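Local coordinates for protein mannan endo-1,6-alpha-mannosidase (Chaetomium thermophilum, PDB 6RY0) that probably acts as a cell-wall transglycosidase of glycoside hydrolase family 76, working on alpha-1,6-mannosidic linkages to move GPI-anchored glycoproteins into the fungal wall, at residues F145-D150 against I417-P422; D301-E306 against R350-A355; T335-H340 against E408-N413. All coordinates share one frame; numbering follows the deposited sequence.

Contact 1: residues F145-D150 against I417-P422; sequences FPNPPD and ISRGDP
The carboxamide of Asn147 and the guanidinium of Arg419 approach obliquely, neither stacked nor edge-on, with Asn147 ND2 3.8 Å from Arg419 NH1. Water occupies the guanidinium edge, in its plane. One molecule accepts from Arg419 NH1 at 3.0 Å and also from Asn147 ND2; a second accepts from Arg419 NH2 and donates to Pro148 O and Asp150 OD1. The Asp150 carboxylate is turned 87° from the guanidinium plane. Its OD1 lies 4.1 Å from Arg419 NH2 but well outside that plane, and no N-H is aimed at it; the pair is an attraction of charges and falls short of a salt bridge.

Direct bonding rests on Asn147, whose ND2 donates to Ile417 O at 2.9 Å, N-H...O 157°, approaching from above the carbonyl plane. With the water between ND2 and Arg419 NH1, both amide protons of Asn147 are used. Asn147 OD1 accepts a hydrogen bond from a water that accepts from Ser418 OG, itself held chiefly by Leu156 N of helix 155-167. Ile417 CG1, set between the backbone N and the carbonyl carbon (chi1 60°), comes within 3.9 Å of Asn147 OD1.

The loop between helices 127-142 and 155-167 is thus joined to the C-terminal tail beyond helix 389-401. One direct hydrogen bond and four bridging waters imply a largely hydrated surface junction, in which the charged groups communicate mainly through solvent.

Contact 2: residues D301-E306 against R350-A355; sequences DGVVFE and RTSAEA
Ser352 and Val304 face each other through the serine hydroxyl, which lies at the end of the valine N-H. Val304 N donates to Ser352 OG at 3.0 Å, and the N-H...O angle of 175° makes this an almost straight bond. Turning OG opposite its own backbone N, at chi1 -175°, carries it to the strand; there Ser352 OG also lies 3.2 Å from Val304 CG1, a tight fit against the methyl. The same OG is hydrogen-bonded to His328 NE2 of helix 323-337, and this partner probably helps to fix the hydroxyl's rotation.

One turn along the helix from Ser352, Ala355 meets the fork of Val303. CG1 and CG2 of Val303 each come to 3.7 Å from Ala355 CB, so the alanine methyl meets both branches evenly. Trp373 also packs on Val303 and Val304.

The strand side is a short beta hairpin, 299-300 against 303-304. Asp301 and Gly302 both have positive phi and form a two-residue turn close to type I'. This hairpin, which follows helix 281-298 directly, lies against helix 342-358.

At the turn, Thr351 reaches over the bare CA of Gly302. Its OG1 approaches Gly302 O to 2.7 Å, but the proton may instead serve Val348 O within the helix, so the bond to Gly302 is not certain. A CB on Gly302 would point to the helix and collide with Thr351 OG1, and the backbone angles there (phi 85°) by themselves call for a residue without one.

Contact 3: residues T335-H340 against E408-N413; sequences TQIAPH and EPPATN
Gln336 carries the greatest buried area here, and its amide lies along the backbone of residues 408-410. The chain beyond CG is extended (chi2 180°), which brings the carboxamide out from the helix to the facing segment. Gln336 NE2 donates to Glu408 O at 3.1 Å, a weak bond with an N-H...O angle of 146°. On the opposite branch, Gln336 OE1 accepts from a water at 2.7 Å; that water also makes a weak bond to Glu408 O, so Glu408 O is linked to the amide directly at NE2 and, weakly, through the water on OE1. The same two polar atoms also touch carbon: Gln336 NE2 is 3.6 Å from Pro409 CA, and Gln336 OE1 is 3.5 Å from Pro410 CD.

Gln336 and Ile337 lie in the last turn of helix 323-337, since Ala338 is the first residue to leave helical angles. Across from them, Glu408 to Ala411 all have backbone angles of the polyproline II region, and this extended segment follows helix 389-401. The contact therefore sets a helix C-terminus against a proline-rich connection.

Pro410 comes second in buried area. Its ring crosses the Gln336 side chain obliquely but the Ile337 side chain at about a right angle. Ile337 CG2 lies 3.9 Å from Pro410 CD in one of two modelled conformers, so this apolar touch is less certain. Both Ile337 and Pro410 also pack on Phe273 of helix 261-278, while Pro410 O accepts from Arg211 of helix 196-213.

Overall arrangement
Along the chain the segments run 145-150, 301-306, 335-340, 350-355, 408-413 and 417-422. Contact 1 thus spans both others, while contacts 2 and 3 interleave. Contacts 1 and 2 lie on opposite sides of the chain's centre, their own centres 36 Å apart. Contact 3 is about 20 Å from contact 1 and 23 Å from contact 2, measured between centres. Helices 323-337 and 342-358, consecutive in sequence, tie contact 3 to contact 2, and the passage after helix 389-401 supplies one side of contacts 3 and 1 in succession. The late chain is therefore fastened at separate points of this mainly helical protein, all away from the calcium sites.

Contact 1: residues F145-D150 against I417-P422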
ATOM      1  N   PHE A 145     -13.748   7.130   6.678  1.00  8.04           N
ATOM      2  CA  PHE A 145     -13.887   7.996   5.500  1.00  8.42           C
ATOM      3  C   PHE A 145     -15.370   8.032   5.124  1.00  8.89           C
ATOM      4  O   PHE A 145     -16.050   7.005   5.171  1.00  9.53           O
ATOM      5  CB  PHE A 145     -13.018   7.422   4.380  1.00  8.49           C
ATOM      6  CG  PHE A 145     -12.812   8.315   3.199  1.00  8.89           C
ATOM      7  CD1 PHE A 145     -12.081   9.474   3.311  1.00  9.65           C
ATOM      8  CD2 PHE A 145     -13.260   7.952   1.963  1.00 11.90           C
ATOM      9  CE1 PHE A 145     -11.851  10.279   2.226  1.00 10.21           C
ATOM     10  CE2 PHE A 145     -13.028   8.736   0.873  1.00 13.71           C
ATOM     11  CZ  PHE A 145     -12.336   9.915   1.010  1.00 12.01           C
ATOM     12  N   PRO A 146     -15.900   9.193   4.728  1.00  9.12           N
ATOM     13  CA  PRO A 146     -17.337   9.238   4.451  1.00 10.60           C
ATOM     14  C   PRO A 146     -17.808   8.151   3.511  1.00  9.71           C
ATOM     15  O   PRO A 146     -17.148   7.797   2.532  1.00 10.04           O
ATOM     16  CB  PRO A 146     -17.526  10.635   3.844  1.00 13.06           C
ATOM     17  CG  PRO A 146     -16.446  11.453   4.528  1.00 13.86           C
ATOM     18  CD  PRO A 146     -15.266  10.522   4.630  1.00 11.08           C
ATOM     19  N   ASN A 147     -18.974   7.614   3.803  1.00  9.86           N
ATOM     20  CA  ASN A 147     -19.515   6.517   3.029  1.00  9.49           C
ATOM     21  C   ASN A 147     -19.989   6.964   1.669  1.00  9.51           C
ATOM     22  O   ASN A 147     -20.591   8.026   1.541  1.00 10.83           O
ATOM     23  CB  ASN A 147     -20.699   5.893   3.755  1.00 10.26           C
ATOM     24  CG  ASN A 147     -20.319   5.176   5.027  1.00 10.12           C
ATOM     25  OD1 ASN A 147     -19.204   4.655   5.177  1.00  9.98           O
ATOM     26  ND2 ASN A 147     -21.256   5.102   5.954  1.00 11.74           N
ATOM     27  N   PRO A 148     -19.834   6.113   0.659  1.00  9.97           N
ATOM     28  CA  PRO A 148     -20.499   6.325  -0.634  1.00 10.54           C
ATOM     29  C   PRO A 148     -21.995   6.364  -0.483  1.00 10.49           C
ATOM     30  O   PRO A 148     -22.522   5.896   0.529  1.00 10.49           O
ATOM     31  CB  PRO A 148     -20.096   5.078  -1.456  1.00 11.03           C
ATOM     32  CG  PRO A 148     -18.795   4.620  -0.814  1.00 11.15           C
ATOM     33  CD  PRO A 148     -19.045   4.868   0.651  1.00  9.99           C
ATOM     34  N   PRO A 149     -22.699   6.884  -1.495  1.00 11.20           N
ATOM     35  CA  PRO A 149     -24.164   6.864  -1.472  1.00 12.06           C
ATOM     36  C   PRO A 149     -24.715   5.465  -1.242  1.00 11.33           C
ATOM     37  O   PRO A 149     -24.063   4.432  -1.481  1.00 11.44           O
ATOM     38  CB  PRO A 149     -24.529   7.389  -2.859  1.00 13.37           C
ATOM     39  CG  PRO A 149     -23.391   8.330  -3.199  1.00 13.91           C
ATOM     40  CD  PRO A 149     -22.190   7.561  -2.707  1.00 12.66           C
ATOM     41  N   ASP A 150     -25.972   5.447  -0.811  0.86 11.25           N
ATOM     42  CA  ASP A 150     -26.568   4.211  -0.372  0.86 11.81           C
ATOM     43  C   ASP A 150     -26.650   3.135  -1.464  0.86 13.12           C
ATOM     44  O   ASP A 150     -26.639   1.952  -1.166  0.86 14.59           O
ATOM     45  CB  ASP A 150     -28.001   4.468   0.093  0.86 13.08           C
ATOM     46  CG  ASP A 150     -28.089   5.377   1.301  0.86 13.98           C
ATOM     47  OD1 ASP A 150     -27.070   5.680   1.928  0.86 13.71           O
ATOM     48  OD2 ASP A 150     -29.236   5.764   1.658  0.86 16.33           O
ATOM     49  N   ILE A 417     -18.267   3.206  10.530  1.00 10.55           N
ATOM     50  CA  ILE A 417     -19.523   3.594   9.906  1.00 10.43           C
ATOM     51  C   ILE A 417     -19.791   2.900   8.571  1.00  9.99           C
ATOM     52  O   ILE A 417     -20.875   3.045   8.024  1.00 10.44           O
ATOM     53  CB  ILE A 417     -19.648   5.126   9.731  1.00 11.12           C
ATOM     54  CG1 ILE A 417     -18.521   5.659   8.842  1.00 11.80           C
ATOM     55  CG2 ILE A 417     -19.642   5.813  11.088  1.00 13.24           C
ATOM     56  CD1 ILE A 417     -18.670   7.123   8.462  1.00 13.57           C
ATOM     57  N   SER A 418     -18.849   2.089   8.083  1.00  9.87           N
ATOM     58  CA  SER A 418     -19.056   1.410   6.817  1.00  9.32           C
ATOM     59  C   SER A 418     -19.973   0.201   7.012  1.00  9.72           C
ATOM     60  O   SER A 418     -20.433  -0.085   8.135  1.00 10.68           O
ATOM     61  CB  SER A 418     -17.696   1.070   6.190  1.00  9.12           C
ATOM     62  OG  SER A 418     -17.851   0.615   4.858  1.00  8.36           O
ATOM     63  N   ARG A 419     -20.285  -0.456   5.908  1.00  9.92           N
ATOM     64  CA  ARG A 419     -21.161  -1.626   5.882  1.00 10.01           C
ATOM     65  C   ARG A 419     -20.526  -2.662   4.974  1.00  9.73           C
ATOM     66  O   ARG A 419     -19.888  -2.323   3.957  1.00 10.37           O
ATOM     67  CB  ARG A 419     -22.575  -1.274   5.392  1.00 11.46           C
ATOM     68  CG  ARG A 419     -23.286  -0.263   6.291  1.00 13.91           C
ATOM     69  CD  ARG A 419     -24.694   0.066   5.782  1.00 14.58           C
ATOM     70  NE  ARG A 419     -24.729   0.753   4.493  1.00 15.47           N
ATOM     71  CZ  ARG A 419     -24.553   2.060   4.313  1.00 14.73           C
ATOM     72  NH1 ARG A 419     -24.274   2.867   5.327  1.00 15.20           N
ATOM     73  NH2 ARG A 419     -24.633   2.556   3.096  1.00 15.83           N
ATOM     74  N   GLY A 420     -20.688  -3.930   5.350  1.00  9.66           N
ATOM     75  CA  GLY A 420     -20.179  -5.043   4.577  1.00  9.80           C
ATOM     76  C   GLY A 420     -21.235  -5.701   3.707  1.00  9.39           C
ATOM     77  O   GLY A 420     -22.326  -5.179   3.520  1.00 10.97           O
ATOM     78  N   ASP A 421     -20.889  -6.839   3.152  1.00  8.58           N
ATOM     79  CA  ASP A 421     -21.760  -7.576   2.242  1.00  8.54           C
ATOM     80  C   ASP A 421     -21.371  -9.035   2.406  1.00  8.30           C
ATOM     81  O   ASP A 421     -20.253  -9.402   2.059  1.00  8.48           O
ATOM     82  CB  ASP A 421     -21.524  -7.116   0.803  1.00  9.06           C
ATOM     83  CG  ASP A 421     -22.301  -7.894  -0.249  1.00 10.02           C
ATOM     84  OD1 ASP A 421     -22.993  -8.867   0.073  1.00  9.58           O
ATOM     85  OD2 ASP A 421     -22.171  -7.529  -1.446  1.00 12.62           O
ATOM     86  N   PRO A 422     -22.262  -9.922   2.892  1.00  9.34           N
ATOM     87  CA  PRO A 422     -21.889 -11.339   3.062  1.00 10.58           C
ATOM     88  C   PRO A 422     -21.637 -12.047   1.741  1.00  9.68           C
ATOM     89  O   PRO A 422     -21.012 -13.111   1.757  1.00 12.24           O
ATOM     90  CB  PRO A 422     -23.092 -11.945   3.764  1.00 12.85           C
ATOM     91  CG  PRO A 422     -24.212 -11.084   3.336  1.00 13.04           C
ATOM     92  CD  PRO A 422     -23.648  -9.681   3.276  1.00 11.39           C
TER
HETATM   93  O   HOH W   1     -18.806   2.662   3.395  1.00  9.04           O
HETATM   94  O   HOH W   2     -23.940   5.855   5.049  1.00 15.87           O
HETATM   95  O   HOH W   3     -24.439   5.434   2.408  1.00 15.38           O
HETATM   96  O   HOH W   4     -25.909   0.977   1.072  1.00 23.50           O

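Contact 2: residues D301-E306 against R350-A355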
ATOM      1  N   ASP A 301      21.296   5.678   8.164  0.71 17.30           N
ATOM      2  CA  ASP A 301      21.423   6.893   8.946  0.71 19.16           C
ATOM      3  C   ASP A 301      20.061   7.553   9.171  0.71 18.27           C
ATOM      4  O   ASP A 301      19.934   8.770   9.043  0.71 19.17           O
ATOM      5  CB  ASP A 301      22.414   7.885   8.282  0.71 21.72           C
ATOM      6  CG  ASP A 301      23.790   7.230   7.878  0.71 23.38           C
ATOM      7  OD1 ASP A 301      24.335   6.433   8.661  0.71 24.16           O
ATOM      8  OD2 ASP A 301      24.366   7.519   6.793  0.71 23.63           O
ATOM      9  N   GLY A 302      19.046   6.741   9.471  1.00 16.48           N
ATOM     10  CA  GLY A 302      17.761   7.279   9.813  1.00 13.89           C
ATOM     11  C   GLY A 302      16.848   7.616   8.635  1.00 11.36           C
ATOM     12  O   GLY A 302      15.802   8.207   8.872  1.00 10.61           O
ATOM     13  N   VAL A 303      17.191   7.219   7.411  1.00 10.56           N
ATOM     14  CA  VAL A 303      16.419   7.604   6.247  1.00  9.48           C
ATOM     15  C   VAL A 303      16.056   6.367   5.448  1.00  8.77           C
ATOM     16  O   VAL A 303      16.923   5.530   5.145  1.00  9.63           O
ATOM     17  CB  VAL A 303      17.212   8.586   5.378  1.00 10.47           C
ATOM     18  CG1 VAL A 303      16.334   9.053   4.215  1.00 10.53           C
ATOM     19  CG2 VAL A 303      17.695   9.779   6.225  1.00 11.65           C
ATOM     20  N   VAL A 304      14.791   6.244   5.061  1.00  8.51           N
ATOM     21  CA  VAL A 304      14.379   5.105   4.252  1.00  8.79           C
ATOM     22  C   VAL A 304      15.092   5.138   2.888  1.00  9.13           C
ATOM     23  O   VAL A 304      15.263   6.201   2.279  1.00 11.16           O
ATOM     24  CB  VAL A 304      12.855   5.100   4.081  1.00  9.24           C
ATOM     25  CG1 VAL A 304      12.404   6.308   3.309  1.00 10.53           C
ATOM     26  CG2 VAL A 304      12.376   3.800   3.468  1.00 11.94           C
ATOM     27  N   PHE A 305      15.465   3.969   2.393  1.00  8.12           N
ATOM     28  CA  PHE A 305      16.309   3.840   1.224  1.00  8.59           C
ATOM     29  C   PHE A 305      15.856   2.605   0.449  1.00  8.19           C
ATOM     30  O   PHE A 305      15.800   1.500   1.024  1.00  8.88           O
ATOM     31  CB  PHE A 305      17.776   3.733   1.659  1.00  9.54           C
ATOM     32  CG  PHE A 305      18.749   3.820   0.549  1.00 11.41           C
ATOM     33  CD1 PHE A 305      19.119   2.719  -0.147  1.00 12.43           C
ATOM     34  CD2 PHE A 305      19.302   5.046   0.196  1.00 14.06           C
ATOM     35  CE1 PHE A 305      20.065   2.841  -1.183  1.00 13.72           C
ATOM     36  CE2 PHE A 305      20.239   5.160  -0.788  1.00 15.36           C
ATOM     37  CZ  PHE A 305      20.595   4.080  -1.487  1.00 14.89           C
ATOM     38  N   GLU A 306      15.587   2.766  -0.832  1.00  8.25           N
ATOM     39  CA  GLU A 306      15.052   1.666  -1.642  1.00  8.10           C
ATOM     40  C   GLU A 306      16.205   0.821  -2.172  1.00  8.63           C
ATOM     41  O   GLU A 306      16.692   1.026  -3.288  1.00  9.04           O
ATOM     42  CB  GLU A 306      14.148   2.192  -2.756  1.00  7.88           C
ATOM     43  CG  GLU A 306      13.253   1.121  -3.341  1.00  7.89           C
ATOM     44  CD  GLU A 306      12.382   0.480  -2.272  1.00  7.63           C
ATOM     45  OE1 GLU A 306      11.675   1.258  -1.588  1.00  8.00           O
ATOM     46  OE2 GLU A 306      12.438  -0.749  -2.106  1.00  8.60           O
ATOM     47  N   ARG A 350      10.730  10.079  11.819  1.00  8.31           N
ATOM     48  CA  ARG A 350      10.995  11.509  11.874  1.00  8.80           C
ATOM     49  C   ARG A 350      12.267  11.879  11.113  1.00  8.74           C
ATOM     50  O   ARG A 350      12.250  12.841  10.327  1.00  9.30           O
ATOM     51  CB  ARG A 350      11.079  11.965  13.333  1.00 10.03           C
ATOM     52  CG  ARG A 350      11.604  13.351  13.542  1.00 11.92           C
ATOM     53  CD  ARG A 350      10.593  14.365  13.117  1.00 13.71           C
ATOM     54  NE  ARG A 350      11.232  15.679  13.025  1.00 14.57           N
ATOM     55  CZ  ARG A 350      10.565  16.803  12.892  1.00 14.78           C
ATOM     56  NH1 ARG A 350       9.227  16.776  12.924  1.00 15.24           N
ATOM     57  NH2 ARG A 350      11.235  17.930  12.723  1.00 15.95           N
ATOM     58  N   THR A 351      13.383  11.186  11.344  1.00  8.70           N
ATOM     59  CA  THR A 351      14.583  11.528  10.610  1.00  9.20           C
ATOM     60  C   THR A 351      14.412  11.285   9.107  1.00  8.34           C
ATOM     61  O   THR A 351      14.959  12.010   8.274  1.00  8.99           O
ATOM     62  CB  THR A 351      15.836  10.814  11.145  1.00 10.52           C
ATOM     63  OG1 THR A 351      15.567   9.416  11.294  1.00 10.14           O
ATOM     64  CG2 THR A 351      16.210  11.379  12.507  1.00 11.73           C
ATOM     65  N   SER A 352      13.638  10.267   8.735  1.00  7.92           N
ATOM     66  CA  SER A 352      13.428   9.968   7.329  1.00  7.79           C
ATOM     67  C   SER A 352      12.593  11.082   6.689  1.00  7.36           C
ATOM     68  O   SER A 352      12.913  11.535   5.578  1.00  8.20           O
ATOM     69  CB  SER A 352      12.794   8.585   7.202  1.00  7.91           C
ATOM     70  OG  SER A 352      12.652   8.182   5.873  1.00  8.12           O
ATOM     71  N   ALA A 353      11.529  11.536   7.357  1.00  7.74           N
ATOM     72  CA  ALA A 353      10.716  12.621   6.854  1.00  7.87           C
ATOM     73  C   ALA A 353      11.501  13.951   6.813  1.00  7.91           C
ATOM     74  O   ALA A 353      11.275  14.745   5.913  1.00  8.12           O
ATOM     75  CB  ALA A 353       9.469  12.805   7.688  1.00  8.25           C
ATOM     76  N   GLU A 354      12.397  14.180   7.767  0.92  7.61           N
ATOM     77  CA  GLU A 354      13.261  15.354   7.692  0.92  8.47           C
ATOM     78  C   GLU A 354      14.061  15.331   6.421  0.92  8.09           C
ATOM     79  O   GLU A 354      14.205  16.362   5.762  0.92  8.49           O
ATOM     80  CB  GLU A 354      14.197  15.429   8.903  0.92  9.93           C
ATOM     81  CG  GLU A 354      13.520  15.787  10.173  0.92 12.84           C
ATOM     82  CD  GLU A 354      14.429  15.816  11.379  0.92 16.34           C
ATOM     83  OE1 GLU A 354      15.646  15.555  11.231  0.92 19.77           O
ATOM     84  OE2 GLU A 354      13.929  16.101  12.490  0.92 17.90           O
ATOM     85  N   ALA A 355      14.620  14.186   6.061  1.00  8.35           N
ATOM     86  CA  ALA A 355      15.385  14.080   4.831  1.00  8.64           C
ATOM     87  C   ALA A 355      14.484  14.274   3.624  1.00  8.37           C
ATOM     88  O   ALA A 355      14.857  14.929   2.639  1.00  8.77           O
ATOM     89  CB  ALA A 355      16.109  12.751   4.784  1.00  9.35           C
TER

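Contact 3: residues T335-H340 against E408-N413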
ATOM      1  N   THR A 335       2.597   1.647  14.972  1.00  7.47           N
ATOM      2  CA  THR A 335       2.801   2.188  16.314  1.00  8.01           C
ATOM      3  C   THR A 335       1.497   2.340  17.088  1.00  8.05           C
ATOM      4  O   THR A 335       1.528   2.420  18.323  1.00  9.48           O
ATOM      5  CB  THR A 335       3.549   3.527  16.314  1.00  8.01           C
ATOM      6  OG1 THR A 335       2.721   4.610  15.871  1.00  8.56           O
ATOM      7  CG2 THR A 335       4.812   3.423  15.549  1.00  8.66           C
ATOM      8  N   GLN A 336       0.356   2.431  16.388  1.00  8.03           N
ATOM      9  CA  GLN A 336      -0.931   2.542  17.053  1.00  8.62           C
ATOM     10  C   GLN A 336      -1.475   1.188  17.489  1.00  9.81           C
ATOM     11  O   GLN A 336      -2.008   1.051  18.577  1.00 12.33           O
ATOM     12  CB  GLN A 336      -1.947   3.193  16.133  1.00  8.66           C
ATOM     13  CG  GLN A 336      -1.599   4.560  15.662  1.00  8.68           C
ATOM     14  CD  GLN A 336      -2.670   5.102  14.749  1.00  8.34           C
ATOM     15  OE1 GLN A 336      -2.994   4.479  13.758  1.00  9.23           O
ATOM     16  NE2 GLN A 336      -3.273   6.232  15.117  1.00  9.35           N
ATOM     17  N   ILE A 337      -1.327   0.192  16.618  1.00  9.60           N
ATOM     18  CA  ILE A 337      -1.931  -1.083  16.955  0.60 10.88           C
ATOM     19  C   ILE A 337      -0.989  -2.072  17.576  1.00 10.35           C
ATOM     20  O   ILE A 337      -1.454  -3.020  18.216  1.00 10.97           O
ATOM     21  CB  ILE A 337      -2.563  -1.695  15.788  0.60  9.99           C
ATOM     22  CG1 ILE A 337      -1.533  -1.869  14.693  0.60  8.67           C
ATOM     23  CG2 ILE A 337      -3.710  -0.835  15.319  0.60 11.00           C
ATOM     24  CD1 ILE A 337      -2.020  -2.661  13.508  0.60  9.19           C
ATOM     25  N   ALA A 338       0.318  -1.787  17.538  1.00 10.56           N
ATOM     26  CA  ALA A 338       1.325  -2.525  18.290  1.00 10.02           C
ATOM     27  C   ALA A 338       2.144  -1.485  19.054  1.00 10.28           C
ATOM     28  O   ALA A 338       3.270  -1.163  18.700  1.00  9.94           O
ATOM     29  CB  ALA A 338       2.199  -3.372  17.386  1.00  9.91           C
ATOM     30  N   PRO A 339       1.561  -0.902  20.098  1.00 11.19           N
ATOM     31  CA  PRO A 339       2.196   0.264  20.723  1.00 11.87           C
ATOM     32  C   PRO A 339       3.577   0.025  21.309  1.00 11.16           C
ATOM     33  O   PRO A 339       4.306   0.996  21.495  1.00 11.58           O
ATOM     34  CB  PRO A 339       1.179   0.699  21.778  1.00 14.23           C
ATOM     35  CG  PRO A 339       0.301  -0.448  21.943  1.00 14.71           C
ATOM     36  CD  PRO A 339       0.248  -1.191  20.671  1.00 12.42           C
ATOM     37  N   HIS A 340       3.934  -1.220  21.596  1.00 11.19           N
ATOM     38  CA  HIS A 340       5.274  -1.472  22.102  1.00 11.59           C
ATOM     39  C   HIS A 340       6.352  -1.122  21.085  1.00 11.09           C
ATOM     40  O   HIS A 340       7.517  -1.005  21.476  1.00 12.32           O
ATOM     41  CB  HIS A 340       5.412  -2.910  22.564  1.00 11.93           C
ATOM     42  CG  HIS A 340       5.589  -3.892  21.453  1.00 11.28           C
ATOM     43  ND1 HIS A 340       4.537  -4.365  20.701  1.00 11.34           N
ATOM     44  CD2 HIS A 340       6.700  -4.483  20.978  1.00 12.03           C
ATOM     45  CE1 HIS A 340       5.002  -5.216  19.809  1.00 11.73           C
ATOM     46  NE2 HIS A 340       6.310  -5.308  19.957  1.00 11.92           N
ATOM     47  N   GLU A 408      -6.619   9.099  15.522  0.91 10.73           N
ATOM     48  CA  GLU A 408      -7.300   7.934  16.032  0.91 11.17           C
ATOM     49  C   GLU A 408      -6.644   6.688  15.444  0.91  9.96           C
ATOM     50  O   GLU A 408      -6.223   6.673  14.289  0.91  9.52           O
ATOM     51  CB  GLU A 408      -8.762   8.001  15.618  0.91 13.35           C
ATOM     52  CG  GLU A 408      -9.505   9.144  16.277  0.91 17.43           C
ATOM     53  CD  GLU A 408      -9.514   8.989  17.747  0.91 22.46           C
ATOM     54  OE1 GLU A 408      -9.896   7.901  18.212  0.91 24.63           O
ATOM     55  OE2 GLU A 408      -9.101   9.945  18.435  0.91 25.46           O
ATOM     56  N   PRO A 409      -6.668   5.590  16.211  1.00 10.41           N
ATOM     57  CA  PRO A 409      -6.261   4.313  15.632  1.00  9.89           C
ATOM     58  C   PRO A 409      -7.307   3.833  14.635  1.00  9.55           C
ATOM     59  O   PRO A 409      -8.450   4.329  14.633  1.00  9.75           O
ATOM     60  CB  PRO A 409      -6.210   3.406  16.848  1.00 11.37           C
ATOM     61  CG  PRO A 409      -7.249   3.975  17.775  1.00 13.34           C
ATOM     62  CD  PRO A 409      -7.163   5.449  17.592  1.00 12.82           C
ATOM     63  N   PRO A 410      -6.948   2.848  13.796  1.00  9.16           N
ATOM     64  CA  PRO A 410      -7.958   2.265  12.911  1.00  8.56           C
ATOM     65  C   PRO A 410      -9.187   1.832  13.710  1.00  8.49           C
ATOM     66  O   PRO A 410      -9.062   1.200  14.767  1.00  9.67           O
ATOM     67  CB  PRO A 410      -7.233   1.047  12.312  1.00  9.41           C
ATOM     68  CG  PRO A 410      -5.810   1.224  12.625  1.00 12.21           C
ATOM     69  CD  PRO A 410      -5.627   2.200  13.681  1.00 10.18           C
ATOM     70  N   ALA A 411     -10.358   2.154  13.195  1.00  8.40           N
ATOM     71  CA  ALA A 411     -11.617   1.732  13.803  1.00  9.07           C
ATOM     72  C   ALA A 411     -11.850   0.247  13.534  1.00  8.77           C
ATOM     73  O   ALA A 411     -11.341  -0.325  12.555  1.00  9.05           O
ATOM     74  CB  ALA A 411     -12.757   2.537  13.226  1.00 10.34           C
ATOM     75  N   THR A 412     -12.647  -0.356  14.404  1.00  9.37           N
ATOM     76  CA  THR A 412     -13.251  -1.648  14.147  1.00  9.25           C
ATOM     77  C   THR A 412     -14.747  -1.429  13.898  1.00  9.17           C
ATOM     78  O   THR A 412     -15.233  -0.283  13.908  1.00 10.44           O
ATOM     79  CB  THR A 412     -13.073  -2.625  15.289  1.00  9.82           C
ATOM     80  OG1 THR A 412     -13.921  -2.233  16.372  1.00 11.27           O
ATOM     81  CG2 THR A 412     -11.610  -2.748  15.766  1.00 11.04           C
ATOM     82  N   ASN A 413     -15.503  -2.516  13.725  1.00  9.32           N
ATOM     83  CA  ASN A 413     -16.935  -2.400  13.592  1.00 10.52           C
ATOM     84  C   ASN A 413     -17.605  -1.862  14.863  1.00 11.29           C
ATOM     85  O   ASN A 413     -18.771  -1.519  14.819  1.00 12.39           O
ATOM     86  CB  ASN A 413     -17.611  -3.681  13.102  1.00 11.09           C
ATOM     87  CG  ASN A 413     -17.530  -4.831  14.063  1.00 12.21           C
ATOM     88  OD1 ASN A 413     -17.161  -4.702  15.238  1.00 13.46           O
ATOM     89  ND2 ASN A 413     -17.935  -5.993  13.564  1.00 13.19           N
TER
HETATM   90  O   HOH W   5      -4.252   5.628  11.625  1.00  9.80           O